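Local coordinates for protein EST1E (Clostridium proteoclasticum, PDB 2WTM) that hydrolyses feruloyl esters as a promiscuous feruloyl esterase with an alpha/beta-hydrolase fold, at residues 118-123 with 184-190; 101-107 with 125-131; 145-149 with 161-165; 51-57 with 241-246. All blocks are in the same frame, centred on the assembly; numbering follows the deposited sequence.

Interaction 1: 118-123 with 184-190; sequences AAMERD and FVDKYTK
The C-terminal ends of helices 109-120 and 181-187 of this alpha/beta-hydrolase meet where Ala119 faces Phe184 and Tyr188, its CB only 3.3 Å from Phe184 O. On one side Met120 CG comes to the edge of the Phe184 ring, 3.9 Å from CE1, with the sulfur also at the edge in a Met-aromatic contact. On the other, Ala118 CB makes a CH-pi contact over a face of the Tyr188 ring, 4.1 Å from its centroid. Arg122 turns its chain back over the helix end: CG sits between its own backbone N and carbonyl carbon (chi1 58°), and NH1 donates to Ala119 O at 2.7 Å, nearly in the guanidinium plane. Lys187 CE lies over a face of that guanidinium, 3.5 Å from Arg122 NE. The two cationic side chains converge on Glu154 of the second subunit, which forms salt bridges with both. Extended Lys190 reaches past the helix ends to donate from NZ to Arg122 O at 2.8 Å, in the carbonyl plane. Val185 packs behind on helix 205-214, Phe184 also touches Leu116 of helix 109-120, and Tyr188 OH is hydrogen-bonded to Ile125 O of strand 125-131.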
# COMPACT_ATOMS: atom_id res chain seq x y z
N ALA A 118 8.50 -8.94 5.02
CA ALA A 118 9.84 -9.25 5.57
C ALA A 118 10.88 -8.17 5.23
O ALA A 118 11.69 -7.70 6.04
CB ALA A 118 10.31 -10.57 5.18
N ALA A 119 10.80 -7.73 4.00
CA ALA A 119 11.71 -6.66 3.61
C ALA A 119 11.42 -5.38 4.38
O ALA A 119 12.35 -4.69 4.80
CB ALA A 119 11.67 -6.51 2.11
N MET A 120 10.16 -5.02 4.54
CA MET A 120 9.80 -3.82 5.24
C MET A 120 10.13 -3.92 6.70
O MET A 120 10.31 -2.92 7.39
CB MET A 120 8.30 -3.58 5.07
CG MET A 120 7.89 -3.38 3.61
SD MET A 120 6.05 -3.44 3.39
CE MET A 120 5.89 -1.95 4.01
N GLU A 121 10.22 -5.17 7.19
CA GLU A 121 10.50 -5.51 8.60
C GLU A 121 11.87 -6.23 8.73
O GLU A 121 12.05 -7.12 9.56
CB GLU A 121 9.40 -6.43 9.18
CG GLU A 121 8.07 -5.82 9.17
CD GLU A 121 7.79 -4.89 10.34
OE1 GLU A 121 8.74 -4.40 11.00
OE2 GLU A 121 6.57 -4.61 10.58
N ARG A 122 12.84 -5.83 7.93
CA ARG A 122 14.05 -6.67 7.71
C ARG A 122 14.94 -6.69 8.93
O ARG A 122 15.67 -7.66 9.10
CB ARG A 122 14.79 -6.23 6.44
CG ARG A 122 15.24 -4.74 6.45
CD ARG A 122 15.63 -4.31 5.05
NE ARG A 122 15.82 -2.85 4.91
CZ ARG A 122 14.87 -1.93 4.78
NH1 ARG A 122 13.59 -2.25 4.82
NH2 ARG A 122 15.19 -0.64 4.63
N ASP A 123 14.81 -5.67 9.80
CA ASP A 123 15.51 -5.60 11.08
C ASP A 123 14.98 -6.64 12.07
O ASP A 123 15.75 -7.05 12.93
CB ASP A 123 15.52 -4.19 11.69
CG ASP A 123 14.17 -3.49 11.69
OD1 ASP A 123 13.29 -3.87 10.91
OD2 ASP A 123 14.04 -2.48 12.43
N PHE A 184 11.94 -5.52 -3.09
CA PHE A 184 11.79 -6.18 -1.78
C PHE A 184 12.69 -7.43 -1.64
O PHE A 184 13.16 -7.74 -0.55
CB PHE A 184 10.31 -6.61 -1.51
CG PHE A 184 9.30 -5.49 -1.50
CD1 PHE A 184 8.79 -5.04 -0.32
CD2 PHE A 184 8.93 -4.82 -2.65
CE1 PHE A 184 7.83 -4.04 -0.26
CE2 PHE A 184 7.95 -3.83 -2.63
CZ PHE A 184 7.42 -3.43 -1.42
N VAL A 185 12.85 -8.16 -2.72
CA VAL A 185 13.78 -9.30 -2.72
C VAL A 185 15.20 -8.80 -2.42
O VAL A 185 15.92 -9.35 -1.58
CB VAL A 185 13.74 -10.06 -4.04
CG1 VAL A 185 14.85 -11.09 -4.14
CG2 VAL A 185 12.37 -10.73 -4.21
N ASP A 186 15.59 -7.74 -3.12
CA ASP A 186 16.91 -7.19 -2.89
C ASP A 186 17.17 -6.72 -1.47
O ASP A 186 18.33 -6.72 -0.99
CB ASP A 186 17.13 -6.00 -3.85
CG ASP A 186 17.56 -6.43 -5.22
OD1 ASP A 186 17.90 -7.63 -5.48
OD2 ASP A 186 17.57 -5.51 -6.08
N LYS A 187 16.14 -6.24 -0.79
CA LYS A 187 16.31 -5.70 0.53
C LYS A 187 16.40 -6.73 1.63
O LYS A 187 17.01 -6.41 2.68
CB LYS A 187 15.23 -4.69 0.84
CG LYS A 187 15.37 -3.42 0.03
CD LYS A 187 16.71 -2.73 0.23
CE LYS A 187 16.92 -2.30 1.65
NZ LYS A 187 18.12 -1.40 1.80
N TYR A 188 15.89 -7.95 1.40
CA TYR A 188 15.87 -8.92 2.49
C TYR A 188 16.98 -9.92 2.25
O TYR A 188 16.86 -10.81 1.42
CB TYR A 188 14.50 -9.63 2.58
CG TYR A 188 14.42 -10.50 3.84
CD1 TYR A 188 14.10 -9.92 5.06
CD2 TYR A 188 14.72 -11.87 3.78
CE1 TYR A 188 14.02 -10.71 6.24
CE2 TYR A 188 14.67 -12.62 4.93
CZ TYR A 188 14.33 -12.04 6.13
OH TYR A 188 14.31 -12.76 7.32
N THR A 189 18.07 -9.68 2.98
CA THR A 189 19.30 -10.48 2.83
C THR A 189 19.51 -11.54 3.86
O THR A 189 20.57 -12.22 3.82
CB THR A 189 20.50 -9.55 2.87
OG1 THR A 189 20.53 -8.89 4.11
CG2 THR A 189 20.36 -8.54 1.70
N LYS A 190 18.55 -11.74 4.75
CA LYS A 190 18.59 -12.79 5.79
C LYS A 190 18.14 -14.11 5.14
O LYS A 190 17.79 -14.15 3.99
CB LYS A 190 17.78 -12.43 7.02
CG LYS A 190 18.33 -11.25 7.79
CD LYS A 190 17.53 -10.86 8.93
CE LYS A 190 18.13 -9.75 9.78
NZ LYS A 190 17.09 -9.30 10.82

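Interaction 2: 101-107 with 125-131; sequences DIYMAGH and IKALIPL
Met104, Ile125 and Lys126 lose the most surface where strands 101-107 and 125-131 run side by side, the two parallel strands of a beta-alpha-beta crossover whose helix is 109-120. Met104 stretches out from the sheet on the same face as Leu128, toward Ala117 of that helix. Ile125 crosses it at about a right angle, its CD1 3.7 Å from Met104 CE, and also meets Ile102 CG2. Lys126 goes the other way. With CG anti to its backbone N (chi1 -178°) it runs alongside Tyr103 in the same direction. Lys126 CB lies over a ring face, 4.2 Å from the Tyr103 centroid, and a bend at chi4 brings Lys126 NZ round to donate to Tyr103 OH at 2.9 Å. NZ has a second acceptor in Gln248 O, while Lys126 CD rests 3.4 Å from Asp101 CG. Ala127 CB fills in at the edge of the same tyrosine ring, in its plane. Between the bonds received by Ile102 O and Met104 O, strand 101-107 advances two residues and strand 125-131 three; beyond that the ladder is regular. On the face opposite Met104, Ala105 CB and Ile129 CB are 3.8 Å apart. Gly106 begins a GxSxG sequence, consistent with the nucleophile elbow of this fold, and His107, which follows, is held through NE2 by His228 O. The last rung of the ladder runs from Leu131 N to Gly106 O, 2.8 Å long.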
# COMPACT_ATOMS: atom_id res chain seq x y z
N ASP A 101 12.90 -14.38 18.86
CA ASP A 101 12.99 -13.93 17.47
C ASP A 101 11.64 -14.15 16.74
O ASP A 101 10.90 -15.08 17.02
CB ASP A 101 14.07 -14.67 16.75
CG ASP A 101 15.43 -14.57 17.41
OD1 ASP A 101 15.93 -13.42 17.51
OD2 ASP A 101 15.99 -15.63 17.77
N ILE A 102 11.38 -13.31 15.70
CA ILE A 102 10.15 -13.46 14.92
C ILE A 102 10.52 -13.88 13.49
O ILE A 102 11.52 -13.37 12.95
CB ILE A 102 9.35 -12.13 14.88
CG1 ILE A 102 9.05 -11.70 16.34
CG2 ILE A 102 8.08 -12.24 14.03
CD1 ILE A 102 8.40 -10.37 16.45
N TYR A 103 9.78 -14.84 12.95
CA TYR A 103 9.97 -15.32 11.60
C TYR A 103 8.69 -15.12 10.81
O TYR A 103 7.67 -14.89 11.38
CB TYR A 103 10.28 -16.80 11.64
CG TYR A 103 11.58 -17.13 12.34
CD1 TYR A 103 12.75 -17.30 11.61
CD2 TYR A 103 11.65 -17.34 13.72
CE1 TYR A 103 13.95 -17.64 12.24
CE2 TYR A 103 12.87 -17.69 14.34
CZ TYR A 103 13.99 -17.82 13.59
OH TYR A 103 15.24 -18.18 14.14
N MET A 104 8.75 -15.24 9.48
CA MET A 104 7.57 -15.20 8.67
C MET A 104 7.54 -16.36 7.69
O MET A 104 8.53 -16.74 7.09
CB MET A 104 7.44 -13.92 7.86
CG MET A 104 7.13 -12.70 8.65
SD MET A 104 7.08 -11.23 7.53
CE MET A 104 6.52 -10.00 8.63
N ALA A 105 6.32 -16.82 7.44
CA ALA A 105 6.04 -17.88 6.40
C ALA A 105 4.66 -17.58 5.81
O ALA A 105 3.81 -16.97 6.44
CB ALA A 105 6.04 -19.33 7.03
N GLY A 106 4.46 -17.95 4.55
CA GLY A 106 3.19 -17.71 3.87
C GLY A 106 3.05 -18.51 2.63
O GLY A 106 4.06 -18.77 2.03
N HIS A 107 1.82 -18.85 2.24
CA HIS A 107 1.56 -19.58 1.01
C HIS A 107 0.96 -18.71 -0.08
O HIS A 107 -0.04 -17.98 0.16
CB HIS A 107 0.66 -20.76 1.36
CG HIS A 107 0.39 -21.68 0.20
ND1 HIS A 107 -0.78 -21.64 -0.52
CD2 HIS A 107 1.18 -22.59 -0.40
CE1 HIS A 107 -0.71 -22.54 -1.49
NE2 HIS A 107 0.47 -23.12 -1.44
N ILE A 125 12.63 -9.46 11.28
CA ILE A 125 12.28 -10.82 10.82
C ILE A 125 13.54 -11.60 10.54
O ILE A 125 14.29 -11.28 9.60
CB ILE A 125 11.36 -10.78 9.56
CG1 ILE A 125 10.14 -9.89 9.81
CG2 ILE A 125 11.06 -12.19 9.09
CD1 ILE A 125 9.33 -10.40 11.02
N LYS A 126 13.76 -12.68 11.30
CA LYS A 126 15.04 -13.33 11.30
C LYS A 126 15.30 -14.26 10.11
O LYS A 126 16.43 -14.47 9.67
CB LYS A 126 15.17 -14.08 12.62
CG LYS A 126 16.54 -14.81 12.79
CD LYS A 126 16.63 -15.19 14.29
CE LYS A 126 17.93 -16.00 14.66
NZ LYS A 126 17.97 -17.17 13.86
N ALA A 127 14.24 -14.89 9.61
CA ALA A 127 14.25 -15.68 8.40
C ALA A 127 12.84 -15.73 7.79
O ALA A 127 11.88 -15.39 8.50
CB ALA A 127 14.78 -17.12 8.66
N LEU A 128 12.74 -16.22 6.56
CA LEU A 128 11.54 -16.03 5.73
C LEU A 128 11.31 -17.30 4.96
O LEU A 128 12.23 -17.86 4.34
CB LEU A 128 11.81 -14.87 4.76
CG LEU A 128 10.75 -14.70 3.71
CD1 LEU A 128 9.44 -14.26 4.25
CD2 LEU A 128 11.28 -13.68 2.75
N ILE A 129 10.06 -17.75 4.95
CA ILE A 129 9.63 -18.95 4.22
C ILE A 129 8.46 -18.73 3.28
O ILE A 129 7.32 -18.92 3.67
CB ILE A 129 9.29 -20.08 5.22
CG1 ILE A 129 10.45 -20.24 6.20
CG2 ILE A 129 9.08 -21.36 4.42
CD1 ILE A 129 10.16 -21.23 7.28
N PRO A 130 8.74 -18.35 2.02
CA PRO A 130 7.64 -18.26 1.06
C PRO A 130 7.34 -19.63 0.47
O PRO A 130 8.17 -20.17 -0.25
CB PRO A 130 8.19 -17.25 0.04
CG PRO A 130 9.37 -16.65 0.68
CD PRO A 130 9.95 -17.79 1.47
N LEU A 131 6.12 -20.09 0.66
CA LEU A 131 5.65 -21.39 0.18
C LEU A 131 4.88 -21.18 -1.14
O LEU A 131 3.88 -20.47 -1.11
CB LEU A 131 4.80 -22.05 1.24
CG LEU A 131 5.46 -22.32 2.57
CD1 LEU A 131 4.46 -22.68 3.67
CD2 LEU A 131 6.60 -23.32 2.48

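Interaction 3: 145-149 with 161-165; sequences ELLGL and DAWDG
Leu149 sets its CD1 methyl against the six-membered ring of Trp163, 3.7 Å from CH2, the two side chains approaching from opposite directions. Leu149 CD1 also touches Ala162 CB at 3.9 Å, and Ala162 CB in turn covers a face of the indole over its centre, so alanine and leucine bear on the ring together. Leu146 comes across at about a right angle, more distantly, its CD2 4.2 Å from Trp163 CH2. Leu147 lies at the pyrrole end, its CD1 4.1 Å from Trp163 NE1. No direct hydrogen bond joins the two segments; instead one water donates to Leu147 O at 2.6 Å and accepts from Trp163 NE1 at 2.9 Å, giving the indole N-H a partner. Trp163 also meets Phe36 edge-to-face and touches Leu168 of strand 166-169. The three leucines are brought round by a type I' turn from Leu146 to Leu149, closed by Leu146 N to Leu149 O (2.9 Å) and the reverse bond. Two short antiparallel hairpins thus pack through apolar side chains outside the main sheet. They belong to the insertion between strands 125-131 and 192-197, consistent with the cap, or lid, of alpha/beta-hydrolases.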
# COMPACT_ATOMS: atom_id res chain seq x y z
N GLU A 145 -3.11 -9.57 -16.65
CA GLU A 145 -3.74 -10.79 -16.19
C GLU A 145 -3.71 -10.90 -14.64
O GLU A 145 -2.78 -10.37 -13.98
CB GLU A 145 -3.08 -12.00 -16.82
CG GLU A 145 -3.43 -13.31 -16.14
CD GLU A 145 -2.76 -14.55 -16.76
OE1 GLU A 145 -2.32 -14.45 -17.93
OE2 GLU A 145 -2.66 -15.59 -16.02
N LEU A 146 -4.66 -11.63 -14.09
CA LEU A 146 -4.63 -11.97 -12.70
C LEU A 146 -5.18 -13.38 -12.58
O LEU A 146 -6.37 -13.60 -12.81
CB LEU A 146 -5.49 -11.02 -11.84
CG LEU A 146 -5.66 -11.44 -10.35
CD1 LEU A 146 -4.29 -11.40 -9.62
CD2 LEU A 146 -6.70 -10.58 -9.68
N LEU A 147 -4.31 -14.30 -12.20
CA LEU A 147 -4.68 -15.69 -11.90
C LEU A 147 -5.54 -16.29 -13.02
O LEU A 147 -6.63 -16.83 -12.76
CB LEU A 147 -5.41 -15.72 -10.55
CG LEU A 147 -4.68 -15.27 -9.29
CD1 LEU A 147 -5.54 -15.35 -8.01
CD2 LEU A 147 -3.36 -16.06 -9.10
N GLY A 148 -5.14 -16.10 -14.27
CA GLY A 148 -5.86 -16.63 -15.45
C GLY A 148 -6.89 -15.73 -16.13
O GLY A 148 -7.20 -15.95 -17.30
N LEU A 149 -7.38 -14.70 -15.44
CA LEU A 149 -8.26 -13.73 -16.08
C LEU A 149 -7.45 -12.73 -16.81
O LEU A 149 -6.53 -12.18 -16.22
CB LEU A 149 -9.12 -12.99 -15.07
CG LEU A 149 -10.14 -13.80 -14.31
CD1 LEU A 149 -10.89 -12.95 -13.30
CD2 LEU A 149 -11.11 -14.32 -15.25
N ASP A 161 -15.04 -11.43 -11.64
CA ASP A 161 -15.94 -12.39 -10.99
C ASP A 161 -15.38 -13.77 -11.33
O ASP A 161 -15.31 -14.16 -12.50
CB ASP A 161 -17.37 -12.28 -11.54
CG ASP A 161 -18.18 -11.19 -10.91
OD1 ASP A 161 -17.60 -10.16 -10.44
OD2 ASP A 161 -19.39 -11.38 -10.69
N ALA A 162 -14.87 -14.49 -10.32
CA ALA A 162 -14.24 -15.79 -10.55
C ALA A 162 -14.06 -16.47 -9.18
O ALA A 162 -14.70 -16.05 -8.21
CB ALA A 162 -12.95 -15.61 -11.28
N TRP A 163 -13.32 -17.56 -9.15
CA TRP A 163 -12.93 -18.21 -7.86
C TRP A 163 -14.16 -18.66 -7.09
O TRP A 163 -14.46 -18.22 -5.97
CB TRP A 163 -12.05 -17.21 -7.04
CG TRP A 163 -11.00 -16.63 -7.92
CD1 TRP A 163 -10.01 -17.27 -8.46
CD2 TRP A 163 -10.90 -15.26 -8.38
NE1 TRP A 163 -9.28 -16.47 -9.27
CE2 TRP A 163 -9.83 -15.22 -9.24
CE3 TRP A 163 -11.68 -14.10 -8.20
CZ2 TRP A 163 -9.43 -14.05 -9.90
CZ3 TRP A 163 -11.28 -12.92 -8.89
CH2 TRP A 163 -10.19 -12.90 -9.69
N ASP A 164 -14.94 -19.60 -7.67
CA ASP A 164 -16.08 -20.11 -6.88
C ASP A 164 -17.06 -19.13 -6.30
O ASP A 164 -17.53 -19.20 -5.12
CB ASP A 164 -15.58 -20.99 -5.75
CG ASP A 164 -15.52 -22.39 -6.13
OD1 ASP A 164 -14.99 -22.70 -7.24
OD2 ASP A 164 -15.98 -23.19 -5.27
N GLY A 165 -17.48 -18.22 -7.14
CA GLY A 165 -18.50 -17.32 -6.81
C GLY A 165 -18.13 -16.07 -6.03
O GLY A 165 -19.00 -15.44 -5.44
O HOH W 1 -8.20 -18.22 -11.28

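Interaction 4: 51-57 with 241-246; sequences TLNEIGV and VKEFML
Ile55 and Leu52 press into Met245 in the tight part of this contact, where Leu52 and Met245 are buried, whereas Thr51, Glu54, Lys242 and Leu246 make up its more open side. Ile55 CD1 reaches within 3.6 Å of Met245 CB, the two side chains crossing at about a right angle. It gets there because CG1 lies between the backbone N and the carbonyl carbon (chi1 65°), which throws the ethyl arm forward over the other helix. Leu52 CD2 settles 3.7 Å from Met245 CG and also touches Val241 CG1. Met245 is folded at chi2 and chi3, and its CE ends near Val57 CG2, a slacker approach of 4.3 Å. Helix 43-54 stops here in a Schellman motif: Val57 N bonds to Leu52 O and Gly56 N to Asn53 O, with Gly56 as the positive-phi C-prime residue. Asn53 ND2 reinforces the turn, donating almost straight to Val57 O at 3.0 Å in the carbonyl plane. This end packs on helix 234-249, and beneath both lies the central sheet, Leu52 touching Cys30 and Ile32, Met245 touching Ile129. Toward solvent the contacts are mostly between aliphatic stems. Thr51 CG2 rests 3.8 Å from Lys242 CB, Ile55 CG2 meets Lys242 CG, and Leu246 CD2 lies against Ile55 CB at 3.9 Å. Glu54 OE1 and Lys242 NZ stay 4.5 Å apart, too far for a salt bridge.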
# COMPACT_ATOMS: atom_id res chain seq x y z
N THR A 51 4.23 -28.50 12.49
CA THR A 51 5.66 -28.71 12.39
C THR A 51 6.49 -27.71 13.18
O THR A 51 7.42 -28.05 13.89
CB THR A 51 6.10 -28.69 10.91
OG1 THR A 51 5.45 -29.77 10.22
CG2 THR A 51 7.57 -28.81 10.80
N LEU A 52 6.17 -26.41 13.03
CA LEU A 52 6.88 -25.40 13.76
C LEU A 52 6.74 -25.57 15.26
O LEU A 52 7.71 -25.47 15.99
CB LEU A 52 6.50 -23.99 13.25
CG LEU A 52 6.92 -23.75 11.81
CD1 LEU A 52 6.19 -22.57 11.28
CD2 LEU A 52 8.38 -23.52 11.78
N ASN A 53 5.52 -25.78 15.74
CA ASN A 53 5.30 -25.96 17.16
C ASN A 53 6.10 -27.17 17.68
O ASN A 53 6.62 -27.13 18.76
CB ASN A 53 3.81 -26.21 17.47
CG ASN A 53 2.84 -25.09 17.04
OD1 ASN A 53 1.68 -25.38 16.85
ND2 ASN A 53 3.30 -23.84 16.95
N GLU A 54 6.19 -28.20 16.87
CA GLU A 54 6.92 -29.41 17.26
C GLU A 54 8.41 -29.19 17.50
O GLU A 54 9.01 -29.84 18.37
CB GLU A 54 6.63 -30.40 16.20
CG GLU A 54 7.14 -31.70 16.42
CD GLU A 54 6.55 -32.59 15.43
OE1 GLU A 54 7.26 -32.85 14.43
OE2 GLU A 54 5.36 -32.94 15.66
N ILE A 55 9.05 -28.26 16.78
CA ILE A 55 10.44 -27.94 17.02
C ILE A 55 10.68 -26.79 18.01
O ILE A 55 11.77 -26.34 18.22
CB ILE A 55 11.22 -27.68 15.71
CG1 ILE A 55 10.67 -26.43 14.97
CG2 ILE A 55 11.13 -28.89 14.81
CD1 ILE A 55 11.51 -26.01 13.79
N GLY A 56 9.61 -26.30 18.64
CA GLY A 56 9.76 -25.27 19.64
C GLY A 56 9.50 -23.83 19.24
O GLY A 56 9.93 -22.91 19.90
N VAL A 57 8.78 -23.69 18.15
CA VAL A 57 8.43 -22.35 17.59
C VAL A 57 6.95 -22.14 17.74
O VAL A 57 6.13 -22.88 17.20
CB VAL A 57 8.96 -22.26 16.09
CG1 VAL A 57 8.56 -20.91 15.41
CG2 VAL A 57 10.46 -22.38 16.03
N VAL A 241 10.77 -27.31 5.77
CA VAL A 241 10.54 -26.22 6.74
C VAL A 241 11.20 -26.57 8.07
O VAL A 241 11.90 -25.78 8.65
CB VAL A 241 9.01 -26.00 6.93
CG1 VAL A 241 8.70 -25.14 8.15
CG2 VAL A 241 8.40 -25.39 5.64
N LYS A 242 11.03 -27.81 8.50
CA LYS A 242 11.62 -28.28 9.73
C LYS A 242 13.13 -28.20 9.74
O LYS A 242 13.70 -27.64 10.66
CB LYS A 242 11.15 -29.70 10.00
CG LYS A 242 11.68 -30.27 11.30
CD LYS A 242 11.49 -31.82 11.36
CE LYS A 242 11.57 -32.32 12.80
NZ LYS A 242 11.43 -33.83 12.92
N GLU A 243 13.79 -28.70 8.70
CA GLU A 243 15.26 -28.71 8.67
C GLU A 243 15.86 -27.29 8.60
O GLU A 243 16.76 -26.89 9.30
CB GLU A 243 15.76 -29.51 7.46
CG GLU A 243 15.61 -31.06 7.70
CD GLU A 243 15.98 -31.96 6.49
OE1 GLU A 243 16.76 -31.50 5.57
OE2 GLU A 243 15.48 -33.14 6.48
N PHE A 244 15.07 -26.41 7.76
CA PHE A 244 15.56 -25.06 7.66
C PHE A 244 15.45 -24.29 8.95
O PHE A 244 16.35 -23.53 9.32
CB PHE A 244 14.78 -24.37 6.48
CG PHE A 244 15.00 -22.89 6.38
CD1 PHE A 244 16.09 -22.37 5.76
CD2 PHE A 244 14.07 -22.02 6.91
CE1 PHE A 244 16.25 -20.99 5.63
CE2 PHE A 244 14.24 -20.63 6.83
CZ PHE A 244 15.34 -20.14 6.15
N MET A 245 14.31 -24.48 9.61
CA MET A 245 14.02 -23.78 10.86
C MET A 245 14.87 -24.29 12.02
O MET A 245 15.35 -23.48 12.81
CB MET A 245 12.51 -23.78 11.15
CG MET A 245 11.72 -22.69 10.33
SD MET A 245 12.31 -21.01 10.63
CE MET A 245 11.82 -20.77 12.32
N LEU A 246 15.13 -25.58 12.04
CA LEU A 246 16.10 -26.11 13.05
C LEU A 246 17.43 -25.46 12.88
O LEU A 246 18.07 -25.11 13.90
CB LEU A 246 16.21 -27.62 12.98
CG LEU A 246 15.10 -28.36 13.62
CD1 LEU A 246 15.19 -29.82 13.29
CD2 LEU A 246 15.04 -28.12 15.10

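From the N terminus, 51-57 opens interaction 4, whose loop closes only at 241-246 and encloses all the others. Strand 101-107 comes next and opens interaction 2. Before 125-131 closes it, 118-123 opens interaction 1, so these two cross. Interaction 3, from 145-149 to 161-165, then forms inside the loop that 184-190 closes. The central sheet of interaction 2 joins two helix layers: Lys190 of interaction 1 packs its CD on Ile125, while Met245 and Phe244 of interaction 4 pack on Tyr103, Ala127 and Ile129. Interaction 3 stands apart in the insertion, its centre about 34 Å from that of interaction 4.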